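Local coordinates for protein polyketide biosynthesis cytochrome P450 PksS (Bacillus subtilis, PDB 4YZR) that oxidises dihydrobacillaene as a heme-dependent cytochrome P450 monooxygenase in the metabolism of the antibiotic polyketide bacillaene, at residues A[132-137]-A[370-375]; A[385-390]-A[394-399]; A[202-207]-A[211-216]; A[166-171]-A[194-199]. All blocks are in the same frame, centred on the assembly; numbering follows the deposited sequence.

Interaction 1: A[132-137]-A[370-375]; sequences EMEKEN and LKRFPD
Phe373 pushes its ring against the backbone of Glu134, and Arg372, its neighbour in the chain, grips the carboxylate of the same glutamate. The far end of the phenyl ring does the touching: CZ lies 3.7 Å from Glu134 N, which meets the ring at its edge and in its plane, and 3.8 Å from Glu134 CB. On the CE2 side the ring runs up to Met133, whose CB lies 4.0 Å from Phe373 CZ and whose terminal CE lies 4.0 Å from Phe373 CE2. The methionine comes in obliquely, bent at its last torsion so that the methyl curls back to the ring.

In the P450 fold, helix 119-133 corresponds by order to helix D and helix 355-372 to helix L, both members of the conserved helical bundle; the contact joins their C-terminal ends, where Phe373 leaves the helical conformation and Met133 to Glu136 form a type I turn.

The polar half lies beside the aromatic one. Glu134 sends CG anti to its N (chi1 -170°) and stays extended, bringing OE1 within 2.9 Å of Arg372 NH1 in a salt bridge. That bond is bent, 141° at the hydrogen, and the donor stands above the carboxylate plane. Arg372 CG lies over the centre of the Phe373 ring, 3.7 Å above its plane, and two bends beyond it turn the guanidinium toward Glu134. The guanidinium is shared, pairing through NH1 also with Asp131 and through NH2 with Glu127, so three carboxylates surround one positive charge, while Leu130 packs on both Arg372 and Phe373.

Interaction 2: A[385-390]-A[394-399]; sequences IQWRKN and RGLESL
The indole of Trp387 is sandwiched: the guanidinium of Arg394 lies flat on one face, and the CD2 methyl of Leu396 sits on the opposite one. The two flat groups are nearly parallel, their planes 6° apart, and Arg394 CZ is 3.6 Å from the centroid of the five-membered ring, a cation-pi stack. Leu396 CD2 stands 3.5 Å from the centroid of the six-membered ring, almost on its normal, a CH-pi contact. At the ring edge, backbone atoms of Gly395 approach, with its O 3.4 Å from Trp387 CE3. A single bend, at chi2, lets Arg394 lay its guanidinium on the ring; NH1 bonds His14 O and NH2 weakly His15 O, which helps hold the guanidinium's rotation.

Position near the C-terminus and the short turn between the segments are consistent with the last beta hairpin of the P450 fold, although here the pairing is reduced to one bridge, Trp387 with Leu396. Two backbone bonds accompany it: Glu397 N to Gln386 O and Arg388 N to Gly395 O, each 2.8 Å. Two waters bridge backbone atoms, Gln386 N to Ser398 O and Arg388 O to Gly395 N, and a third joins the side-chain NH1 of Arg388 to Leu396 O. Beyond the indole, Leu396 CD2 also presses on Ile385 CG2 at 3.4 Å, closer than carbons usually pack, while Trp387 and Ile385 rest against Leu255 of helix 228-259.

Interaction 3: A[202-207]-A[211-216]; sequences HDRRIK and DLISKL
With CG beside its backbone N (chi1 -63°) and the chain drawn out from CG to NE, Arg204 reaches over to Asp211, whose own CG is wedged between N and carbonyl carbon (chi1 63°) so that the carboxylate turns back over the start of its helix. The meeting is a salt bridge, Arg204 NH1 to Asp211 OD2, 2.8 Å long; as a hydrogen bond it is weak and strongly bent, and the two planes are steeply inclined to each other. Along the way the arginine's CB and CD skirt Ser214 OG, each at 3.4 Å, and Ile213 CD1 lies beside NH1.

Asp211 is the N-cap of helix 212-218. OD2 accepts from Ser214 N at 2.8 Å (160°) and weakly from Ile213 N; OD1 receives the hydroxyl of Ser214 at 2.8 Å. By order these helices match G and H of the P450 fold, and the contact spans the short connection between them. Met158 O and Gly159 O also bind the guanidinium. With one good and two weak donors on OD2, from the helix start and the arginine, and the Ser214 hydroxyl on OD1, the buried carboxylate probably remains ionised.

Interaction 4: A[166-171]-A[194-199]; sequences SQFQIW and KDYIAK
Tyr196 lays its ring against both Phe168 and Trp171, which stand one helical turn apart on helix 165-175. Its CG is anti to the backbone N (chi1 175°), which sends the ring straight out from helix 183-206 across to the other helix. Phe168 adopts the same first-torsion arrangement and so brings CD1 to 3.9 Å from Tyr196 CE2. Trp171 is turned differently, with CG beside its N, and this lowers the benzo end of the indole over one face of the tyrosine: Trp171 CZ3 stands 3.4 Å from Tyr196 CG and 3.5 Å from Tyr196 CB. Neither pair is a regular stack. In both, the ring planes are inclined at about 50°. The closer centroids, those of the Trp171 six-membered ring and the Tyr196 ring, are 5.2 Å apart.

These two helices correspond by order to F and G, the pair that in P450s forms a mobile lid above the substrate pocket, and the aromatic cluster joins the two helices directly. Ile160 and Phe151 extend the apolar surroundings of Phe168.

No hydrogen bond joins the two segments themselves, but Tyr196 OH bonds Asp164, just ahead of helix 165-175, and Trp171 NE1 bonds Glu192 of helix 183-206 weakly. Polar links between the two helix regions thus flank an apolar ring contact set at no regular stacking angle, and the directional part of the cohesion comes from these OH and NE1 bonds at its margins.

How the interactions relate
The four contacts are spread around one heme domain and none touch, except that the segments of interactions 3 and 4 adjoin along helix 183-206. These two are the nearest pair, centres 15 Å apart; the shared helix packs on helix 165-175 in interaction 4 and then leads into helix 212-218 in interaction 3. Interaction 1 lies about 33 Å (centres) from interaction 4, at the end of the helix that follows Cys352, probably the heme's axial ligand. Interaction 2 lies 22 Å from interaction 1 between centres. No contact reaches the heme: the side chains of Arg394, Phe168 and Ile213 stay about 10, 11 and 12 Å from it.

Interaction 1: A[132-137]-A[370-375]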
# COMPACT_ATOMS: atom_id res chain seq x y z
N GLU A 132 2.49 3.06 -25.89
CA GLU A 132 3.75 2.39 -26.00
C GLU A 132 3.57 0.94 -26.02
O GLU A 132 4.19 0.23 -26.81
CB GLU A 132 4.76 2.81 -24.92
CG GLU A 132 5.10 4.26 -24.97
CD GLU A 132 5.71 4.69 -26.35
OE1 GLU A 132 6.58 3.93 -26.86
OE2 GLU A 132 5.27 5.74 -26.91
N MET A 133 2.71 0.38 -25.21
CA MET A 133 2.50 -1.05 -25.18
C MET A 133 1.89 -1.55 -26.48
O MET A 133 2.22 -2.70 -26.90
CB MET A 133 1.50 -1.39 -24.04
CG MET A 133 2.14 -1.26 -22.68
SD MET A 133 0.90 -1.21 -21.35
CE MET A 133 0.27 -2.74 -21.40
N GLU A 134 1.08 -0.76 -27.12
CA GLU A 134 0.41 -1.18 -28.37
C GLU A 134 1.39 -1.37 -29.55
O GLU A 134 0.99 -2.01 -30.57
CB GLU A 134 -0.80 -0.28 -28.66
CG GLU A 134 -1.72 -0.75 -29.78
CD GLU A 134 -3.02 0.01 -29.74
OE1 GLU A 134 -2.96 1.22 -29.34
OE2 GLU A 134 -4.08 -0.61 -30.09
N LYS A 135 2.61 -0.96 -29.41
CA LYS A 135 3.65 -1.18 -30.46
C LYS A 135 4.01 -2.64 -30.54
O LYS A 135 4.55 -3.08 -31.55
CB LYS A 135 4.85 -0.37 -30.16
CG LYS A 135 4.58 1.12 -30.24
CD LYS A 135 5.82 1.97 -30.05
CE LYS A 135 5.55 3.46 -30.19
NZ LYS A 135 6.76 4.23 -29.77
N GLU A 136 3.70 -3.47 -29.53
CA GLU A 136 4.03 -4.88 -29.51
C GLU A 136 2.83 -5.74 -29.17
O GLU A 136 1.78 -5.22 -28.77
CB GLU A 136 5.17 -5.18 -28.59
CG GLU A 136 6.39 -4.33 -28.79
CD GLU A 136 7.08 -4.55 -30.14
OE1 GLU A 136 6.77 -5.52 -30.94
OE2 GLU A 136 7.94 -3.68 -30.45
N ASN A 137 2.90 -7.06 -29.32
CA ASN A 137 1.80 -7.93 -28.99
C ASN A 137 1.94 -8.68 -27.66
O ASN A 137 1.17 -9.59 -27.40
CB ASN A 137 1.58 -8.95 -30.12
CG ASN A 137 2.70 -9.91 -30.26
OD1 ASN A 137 3.67 -10.00 -29.59
ND2 ASN A 137 2.54 -10.76 -31.35
N LEU A 370 -8.20 -2.76 -20.22
CA LEU A 370 -9.22 -3.73 -20.79
C LEU A 370 -9.83 -3.11 -22.02
O LEU A 370 -10.19 -3.93 -22.99
CB LEU A 370 -10.26 -4.12 -19.82
CG LEU A 370 -9.77 -4.90 -18.65
CD1 LEU A 370 -10.96 -5.08 -17.70
CD2 LEU A 370 -9.18 -6.20 -19.08
N LYS A 371 -9.93 -1.82 -22.15
CA LYS A 371 -10.49 -1.13 -23.35
C LYS A 371 -9.47 -1.26 -24.42
O LYS A 371 -9.82 -1.57 -25.63
CB LYS A 371 -10.79 0.32 -23.07
CG LYS A 371 -11.37 1.05 -24.26
CD LYS A 371 -11.81 2.46 -23.94
CE LYS A 371 -12.49 3.02 -25.19
NZ LYS A 371 -12.78 4.45 -24.96
N ARG A 372 -8.19 -1.02 -24.15
CA ARG A 372 -7.19 -1.01 -25.20
C ARG A 372 -6.91 -2.41 -25.63
O ARG A 372 -6.66 -2.62 -26.89
CB ARG A 372 -5.89 -0.33 -24.77
CG ARG A 372 -4.98 -0.14 -25.95
CD ARG A 372 -5.43 1.06 -26.84
NE ARG A 372 -5.34 2.33 -26.16
CZ ARG A 372 -4.30 3.16 -26.22
NH1 ARG A 372 -3.23 2.86 -26.91
NH2 ARG A 372 -4.24 4.25 -25.46
N PHE A 373 -6.83 -3.38 -24.76
CA PHE A 373 -6.41 -4.70 -25.05
C PHE A 373 -7.45 -5.68 -24.63
O PHE A 373 -7.23 -6.44 -23.73
CB PHE A 373 -5.04 -5.00 -24.43
CG PHE A 373 -3.98 -4.09 -24.86
CD1 PHE A 373 -3.52 -4.13 -26.18
CD2 PHE A 373 -3.39 -3.14 -23.98
CE1 PHE A 373 -2.53 -3.29 -26.62
CE2 PHE A 373 -2.40 -2.35 -24.38
CZ PHE A 373 -1.94 -2.36 -25.74
N PRO A 374 -8.57 -5.78 -25.36
CA PRO A 374 -9.65 -6.70 -24.97
C PRO A 374 -9.24 -8.14 -24.98
O PRO A 374 -9.85 -8.95 -24.27
CB PRO A 374 -10.75 -6.49 -26.03
CG PRO A 374 -10.09 -5.88 -27.15
CD PRO A 374 -8.91 -5.05 -26.60
N ASP A 375 -8.23 -8.48 -25.74
CA ASP A 375 -7.74 -9.87 -25.85
C ASP A 375 -6.59 -10.25 -24.93
O ASP A 375 -5.95 -11.28 -25.01
CB ASP A 375 -7.39 -10.22 -27.31
CG ASP A 375 -8.59 -10.12 -28.26
OD1 ASP A 375 -9.70 -10.38 -27.82
OD2 ASP A 375 -8.37 -9.73 -29.39

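Interaction 2: A[385-390]-A[394-399]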
# COMPACT_ATOMS: atom_id res chain seq x y z
N ILE A 385 5.03 -17.78 -11.84
CA ILE A 385 4.73 -16.38 -11.48
C ILE A 385 5.75 -15.99 -10.43
O ILE A 385 5.99 -16.75 -9.48
CB ILE A 385 3.32 -16.23 -10.95
CG1 ILE A 385 2.31 -16.41 -12.12
CG2 ILE A 385 3.13 -14.82 -10.31
CD1 ILE A 385 0.85 -16.42 -11.85
N GLN A 386 6.34 -14.83 -10.58
CA GLN A 386 7.46 -14.37 -9.75
C GLN A 386 6.95 -13.23 -8.84
O GLN A 386 6.64 -12.14 -9.30
CB GLN A 386 8.63 -13.88 -10.54
CG GLN A 386 9.18 -14.91 -11.58
CD GLN A 386 9.62 -16.17 -10.91
OE1 GLN A 386 9.17 -17.26 -11.26
NE2 GLN A 386 10.40 -16.04 -9.87
N TRP A 387 7.04 -13.49 -7.59
CA TRP A 387 6.67 -12.55 -6.56
C TRP A 387 7.89 -11.93 -5.90
O TRP A 387 8.93 -12.65 -5.70
CB TRP A 387 5.85 -13.23 -5.48
CG TRP A 387 4.55 -13.65 -5.94
CD1 TRP A 387 4.20 -14.87 -6.42
CD2 TRP A 387 3.36 -12.84 -6.08
NE1 TRP A 387 2.89 -14.87 -6.84
CE2 TRP A 387 2.34 -13.66 -6.60
CE3 TRP A 387 3.05 -11.53 -5.73
CZ2 TRP A 387 1.06 -13.16 -6.84
CZ3 TRP A 387 1.79 -11.05 -5.98
CH2 TRP A 387 0.88 -11.82 -6.59
N ARG A 388 7.87 -10.67 -5.52
CA ARG A 388 8.96 -10.04 -4.78
C ARG A 388 9.02 -10.59 -3.36
O ARG A 388 8.04 -11.07 -2.81
CB ARG A 388 8.73 -8.56 -4.68
CG ARG A 388 8.83 -7.95 -6.08
CD ARG A 388 8.43 -6.50 -6.11
NE ARG A 388 9.43 -5.62 -5.54
CZ ARG A 388 9.33 -4.29 -5.58
NH1 ARG A 388 8.25 -3.68 -6.07
NH2 ARG A 388 10.30 -3.56 -5.05
N LYS A 389 10.22 -10.63 -2.76
CA LYS A 389 10.40 -11.00 -1.40
C LYS A 389 10.06 -9.81 -0.55
O LYS A 389 10.76 -8.85 -0.52
CB LYS A 389 11.84 -11.38 -1.22
CG LYS A 389 12.19 -11.94 0.18
CD LYS A 389 13.74 -12.13 0.38
CE LYS A 389 14.10 -12.59 1.79
NZ LYS A 389 13.22 -13.68 2.33
N ASN A 390 8.96 -9.87 0.09
CA ASN A 390 8.51 -8.83 1.03
C ASN A 390 7.43 -9.49 1.84
O ASN A 390 6.44 -9.90 1.15
CB ASN A 390 8.01 -7.57 0.29
CG ASN A 390 7.76 -6.38 1.23
OD1 ASN A 390 7.16 -6.48 2.30
ND2 ASN A 390 8.32 -5.25 0.84
N ARG A 394 2.59 -7.61 -0.85
CA ARG A 394 2.48 -8.73 -1.77
C ARG A 394 2.47 -8.20 -3.17
O ARG A 394 1.46 -7.68 -3.63
CB ARG A 394 1.30 -9.57 -1.42
CG ARG A 394 1.10 -10.84 -2.20
CD ARG A 394 2.32 -11.67 -2.19
NE ARG A 394 2.08 -12.96 -2.79
CZ ARG A 394 3.02 -13.94 -2.83
NH1 ARG A 394 4.19 -13.74 -2.26
NH2 ARG A 394 2.68 -15.09 -3.38
N GLY A 395 3.58 -8.32 -3.86
CA GLY A 395 3.76 -7.69 -5.17
C GLY A 395 4.56 -8.53 -6.16
O GLY A 395 5.48 -9.22 -5.77
N LEU A 396 4.20 -8.37 -7.41
CA LEU A 396 4.86 -9.13 -8.50
C LEU A 396 6.16 -8.53 -8.88
O LEU A 396 6.32 -7.34 -8.93
CB LEU A 396 3.91 -9.14 -9.69
CG LEU A 396 2.69 -9.96 -9.54
CD1 LEU A 396 1.55 -9.51 -10.45
CD2 LEU A 396 2.92 -11.45 -9.63
N GLU A 397 7.09 -9.40 -9.25
CA GLU A 397 8.31 -8.92 -9.90
C GLU A 397 8.11 -8.60 -11.38
O GLU A 397 8.65 -7.64 -11.85
CB GLU A 397 9.36 -10.06 -9.74
CG GLU A 397 10.78 -9.92 -10.20
CD GLU A 397 11.54 -11.22 -9.82
OE1 GLU A 397 11.76 -12.14 -10.67
OE2 GLU A 397 11.86 -11.42 -8.61
N SER A 398 7.30 -9.42 -12.01
CA SER A 398 6.96 -9.25 -13.44
C SER A 398 5.67 -9.92 -13.67
O SER A 398 5.15 -10.75 -12.92
CB SER A 398 8.07 -9.88 -14.32
OG SER A 398 8.17 -11.21 -14.04
N LEU A 399 5.04 -9.55 -14.80
CA LEU A 399 3.73 -10.04 -15.17
C LEU A 399 3.61 -10.12 -16.71
O LEU A 399 3.07 -9.22 -17.33
CB LEU A 399 2.57 -9.24 -14.60
CG LEU A 399 1.15 -9.72 -14.88
CD1 LEU A 399 0.96 -11.12 -14.51
CD2 LEU A 399 0.10 -8.87 -14.14
O HOH W 1 5.55 -13.52 -12.97
O HOH W 2 5.56 -10.19 -2.28
O HOH W 3 5.81 -5.11 -7.28

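Interaction 3: A[202-207]-A[211-216]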
# COMPACT_ATOMS: atom_id res chain seq x y z
N HIS A 202 12.34 24.48 0.46
CA HIS A 202 12.88 25.89 0.57
C HIS A 202 12.38 26.75 -0.54
O HIS A 202 11.88 27.86 -0.32
CB HIS A 202 14.36 25.82 0.57
CG HIS A 202 15.03 27.16 0.58
ND1 HIS A 202 15.50 27.77 -0.56
CD2 HIS A 202 15.28 28.02 1.60
CE1 HIS A 202 16.03 28.94 -0.25
NE2 HIS A 202 15.89 29.12 1.05
N ASP A 203 12.44 26.24 -1.77
CA ASP A 203 12.08 26.99 -2.91
C ASP A 203 10.65 27.31 -2.91
O ASP A 203 10.27 28.43 -3.25
CB ASP A 203 12.49 26.26 -4.19
CG ASP A 203 13.99 26.13 -4.35
OD1 ASP A 203 14.82 26.69 -3.56
OD2 ASP A 203 14.32 25.41 -5.31
N ARG A 204 9.78 26.35 -2.50
CA ARG A 204 8.35 26.57 -2.58
C ARG A 204 7.73 27.34 -1.41
O ARG A 204 6.64 27.81 -1.54
CB ARG A 204 7.62 25.20 -2.81
CG ARG A 204 8.08 24.67 -4.15
CD ARG A 204 7.74 23.19 -4.44
NE ARG A 204 8.37 22.77 -5.69
CZ ARG A 204 8.12 21.64 -6.33
NH1 ARG A 204 7.30 20.70 -5.76
NH2 ARG A 204 8.83 21.30 -7.36
N ARG A 205 8.43 27.39 -0.32
CA ARG A 205 8.00 28.25 0.77
C ARG A 205 8.06 29.70 0.26
O ARG A 205 7.15 30.50 0.55
CB ARG A 205 8.88 28.07 1.98
CG ARG A 205 8.26 28.67 3.26
CD ARG A 205 9.09 28.41 4.49
NE ARG A 205 9.00 27.04 5.07
CZ ARG A 205 9.98 26.14 5.09
NH1 ARG A 205 11.11 26.36 4.42
NH2 ARG A 205 9.82 24.98 5.73
N ILE A 206 9.11 30.01 -0.49
CA ILE A 206 9.33 31.35 -1.04
C ILE A 206 8.45 31.61 -2.24
O ILE A 206 7.82 32.65 -2.30
CB ILE A 206 10.81 31.56 -1.39
CG1 ILE A 206 11.63 31.53 -0.10
CG2 ILE A 206 11.02 32.92 -2.09
CD1 ILE A 206 13.12 31.37 -0.27
N LYS A 207 8.37 30.66 -3.19
CA LYS A 207 7.58 30.75 -4.42
C LYS A 207 6.72 29.48 -4.56
O LYS A 207 7.12 28.53 -5.22
CB LYS A 207 8.42 31.00 -5.70
CG LYS A 207 9.73 30.23 -5.89
CD LYS A 207 10.17 30.23 -7.38
CE LYS A 207 11.10 29.07 -7.84
NZ LYS A 207 12.21 28.65 -6.92
N ASP A 211 1.39 22.18 -6.55
CA ASP A 211 1.83 20.80 -6.27
C ASP A 211 1.68 20.58 -4.78
O ASP A 211 1.58 21.51 -3.93
CB ASP A 211 3.34 20.58 -6.64
CG ASP A 211 4.23 21.46 -5.81
OD1 ASP A 211 4.50 22.61 -6.16
OD2 ASP A 211 4.73 21.11 -4.73
N LEU A 212 1.78 19.35 -4.36
CA LEU A 212 1.52 19.00 -3.00
C LEU A 212 2.61 19.39 -2.09
O LEU A 212 2.31 19.66 -0.86
CB LEU A 212 1.23 17.49 -2.93
CG LEU A 212 0.86 16.92 -1.55
CD1 LEU A 212 -0.36 17.62 -1.06
CD2 LEU A 212 0.53 15.42 -1.78
N ILE A 213 3.89 19.53 -2.46
CA ILE A 213 4.89 19.97 -1.56
C ILE A 213 4.57 21.45 -1.21
O ILE A 213 4.53 21.83 0.00
CB ILE A 213 6.32 19.88 -2.11
CG1 ILE A 213 6.62 18.38 -2.30
CG2 ILE A 213 7.31 20.55 -1.16
CD1 ILE A 213 7.90 18.15 -2.99
N SER A 214 4.20 22.26 -2.21
CA SER A 214 3.85 23.65 -1.95
C SER A 214 2.64 23.67 -1.03
O SER A 214 2.65 24.51 -0.02
CB SER A 214 3.45 24.27 -3.25
OG SER A 214 4.60 24.50 -4.09
N LYS A 215 1.64 22.89 -1.27
CA LYS A 215 0.42 22.91 -0.47
C LYS A 215 0.74 22.49 0.99
O LYS A 215 0.15 23.07 1.95
CB LYS A 215 -0.66 22.06 -1.03
CG LYS A 215 -1.30 22.56 -2.34
CD LYS A 215 -2.55 21.70 -2.75
CE LYS A 215 -3.58 21.60 -1.59
NZ LYS A 215 -5.04 21.15 -1.74
N LEU A 216 1.60 21.51 1.28
CA LEU A 216 1.95 21.09 2.64
C LEU A 216 2.74 22.16 3.34
O LEU A 216 2.58 22.36 4.55
CB LEU A 216 2.70 19.76 2.64
CG LEU A 216 1.83 18.56 2.45
CD1 LEU A 216 2.68 17.35 2.14
CD2 LEU A 216 1.06 18.28 3.74

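Interaction 4: A[166-171]-A[194-199]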
# COMPACT_ATOMS: atom_id res chain seq x y z
N SER A 166 14.33 10.43 -13.33
CA SER A 166 15.16 9.26 -13.33
C SER A 166 15.90 9.10 -12.06
O SER A 166 15.99 7.98 -11.46
CB SER A 166 16.14 9.28 -14.52
OG SER A 166 15.47 9.11 -15.71
N GLN A 167 16.48 10.19 -11.52
CA GLN A 167 17.13 10.18 -10.29
C GLN A 167 16.16 9.88 -9.10
O GLN A 167 16.50 9.16 -8.16
CB GLN A 167 17.89 11.52 -10.06
CG GLN A 167 18.58 11.61 -8.76
CD GLN A 167 19.72 10.62 -8.60
OE1 GLN A 167 20.79 10.79 -9.26
NE2 GLN A 167 19.57 9.62 -7.86
N PHE A 168 15.01 10.55 -9.16
CA PHE A 168 14.01 10.32 -8.10
C PHE A 168 13.60 8.81 -8.01
O PHE A 168 13.52 8.35 -6.90
CB PHE A 168 12.82 11.23 -8.38
CG PHE A 168 11.85 11.37 -7.23
CD1 PHE A 168 12.24 12.07 -6.13
CD2 PHE A 168 10.63 10.82 -7.29
CE1 PHE A 168 11.36 12.25 -5.05
CE2 PHE A 168 9.72 10.98 -6.22
CZ PHE A 168 10.11 11.64 -5.12
N GLN A 169 13.53 8.18 -9.14
CA GLN A 169 13.21 6.75 -9.21
C GLN A 169 14.29 5.99 -8.53
O GLN A 169 14.05 5.04 -7.71
CB GLN A 169 12.97 6.32 -10.64
CG GLN A 169 12.52 4.82 -10.67
CD GLN A 169 11.83 4.52 -11.97
OE1 GLN A 169 12.40 4.71 -13.03
NE2 GLN A 169 10.55 4.16 -11.89
N ILE A 170 15.56 6.28 -8.79
CA ILE A 170 16.65 5.55 -8.13
C ILE A 170 16.60 5.72 -6.66
O ILE A 170 16.68 4.73 -5.91
CB ILE A 170 18.06 5.96 -8.67
CG1 ILE A 170 18.15 5.64 -10.13
CG2 ILE A 170 19.18 5.33 -7.86
CD1 ILE A 170 19.42 6.30 -10.80
N TRP A 171 16.42 6.93 -6.13
CA TRP A 171 16.39 7.12 -4.73
C TRP A 171 15.19 6.40 -4.06
O TRP A 171 15.35 5.79 -3.02
CB TRP A 171 16.29 8.59 -4.36
CG TRP A 171 17.49 9.40 -4.62
CD1 TRP A 171 18.78 9.05 -4.40
CD2 TRP A 171 17.48 10.78 -4.97
NE1 TRP A 171 19.61 10.15 -4.70
CE2 TRP A 171 18.82 11.22 -5.03
CE3 TRP A 171 16.47 11.68 -5.27
CZ2 TRP A 171 19.15 12.56 -5.39
CZ3 TRP A 171 16.83 13.02 -5.63
CH2 TRP A 171 18.12 13.41 -5.67
N LYS A 194 16.00 13.16 1.39
CA LYS A 194 15.78 14.30 2.27
C LYS A 194 16.38 15.57 1.83
O LYS A 194 15.77 16.61 1.86
CB LYS A 194 16.33 13.94 3.67
CG LYS A 194 16.18 15.09 4.66
CD LYS A 194 17.24 14.94 5.74
CE LYS A 194 17.25 16.08 6.73
NZ LYS A 194 17.19 15.57 8.14
N ASP A 195 17.62 15.51 1.31
CA ASP A 195 18.27 16.75 0.86
C ASP A 195 17.61 17.31 -0.37
O ASP A 195 17.48 18.51 -0.56
CB ASP A 195 19.77 16.55 0.61
CG ASP A 195 20.54 16.26 1.87
OD1 ASP A 195 20.16 16.83 2.93
OD2 ASP A 195 21.57 15.50 1.80
N TYR A 196 17.10 16.38 -1.25
CA TYR A 196 16.45 16.80 -2.41
C TYR A 196 15.11 17.51 -2.04
O TYR A 196 14.77 18.56 -2.56
CB TYR A 196 16.21 15.58 -3.37
CG TYR A 196 15.45 15.91 -4.54
CD1 TYR A 196 15.98 16.58 -5.65
CD2 TYR A 196 14.11 15.50 -4.66
CE1 TYR A 196 15.17 16.88 -6.74
CE2 TYR A 196 13.36 15.75 -5.72
CZ TYR A 196 13.84 16.49 -6.81
OH TYR A 196 13.09 16.83 -7.93
N ILE A 197 14.32 16.85 -1.19
CA ILE A 197 13.06 17.49 -0.86
C ILE A 197 13.22 18.75 -0.03
O ILE A 197 12.44 19.64 -0.19
CB ILE A 197 12.07 16.48 -0.24
CG1 ILE A 197 12.49 15.95 1.02
CG2 ILE A 197 11.62 15.37 -1.26
CD1 ILE A 197 11.35 15.27 1.85
N ALA A 198 14.31 18.82 0.72
CA ALA A 198 14.56 20.07 1.49
C ALA A 198 14.77 21.24 0.55
O ALA A 198 14.30 22.32 0.80
CB ALA A 198 15.76 19.92 2.40
N LYS A 199 15.45 21.04 -0.57
CA LYS A 199 15.58 22.11 -1.57
C LYS A 199 14.25 22.52 -2.17
O LYS A 199 13.88 23.67 -2.30
CB LYS A 199 16.54 21.73 -2.68
CG LYS A 199 16.64 22.80 -3.79
CD LYS A 199 17.51 22.34 -4.94
CE LYS A 199 17.29 23.17 -6.22
NZ LYS A 199 17.14 24.65 -6.00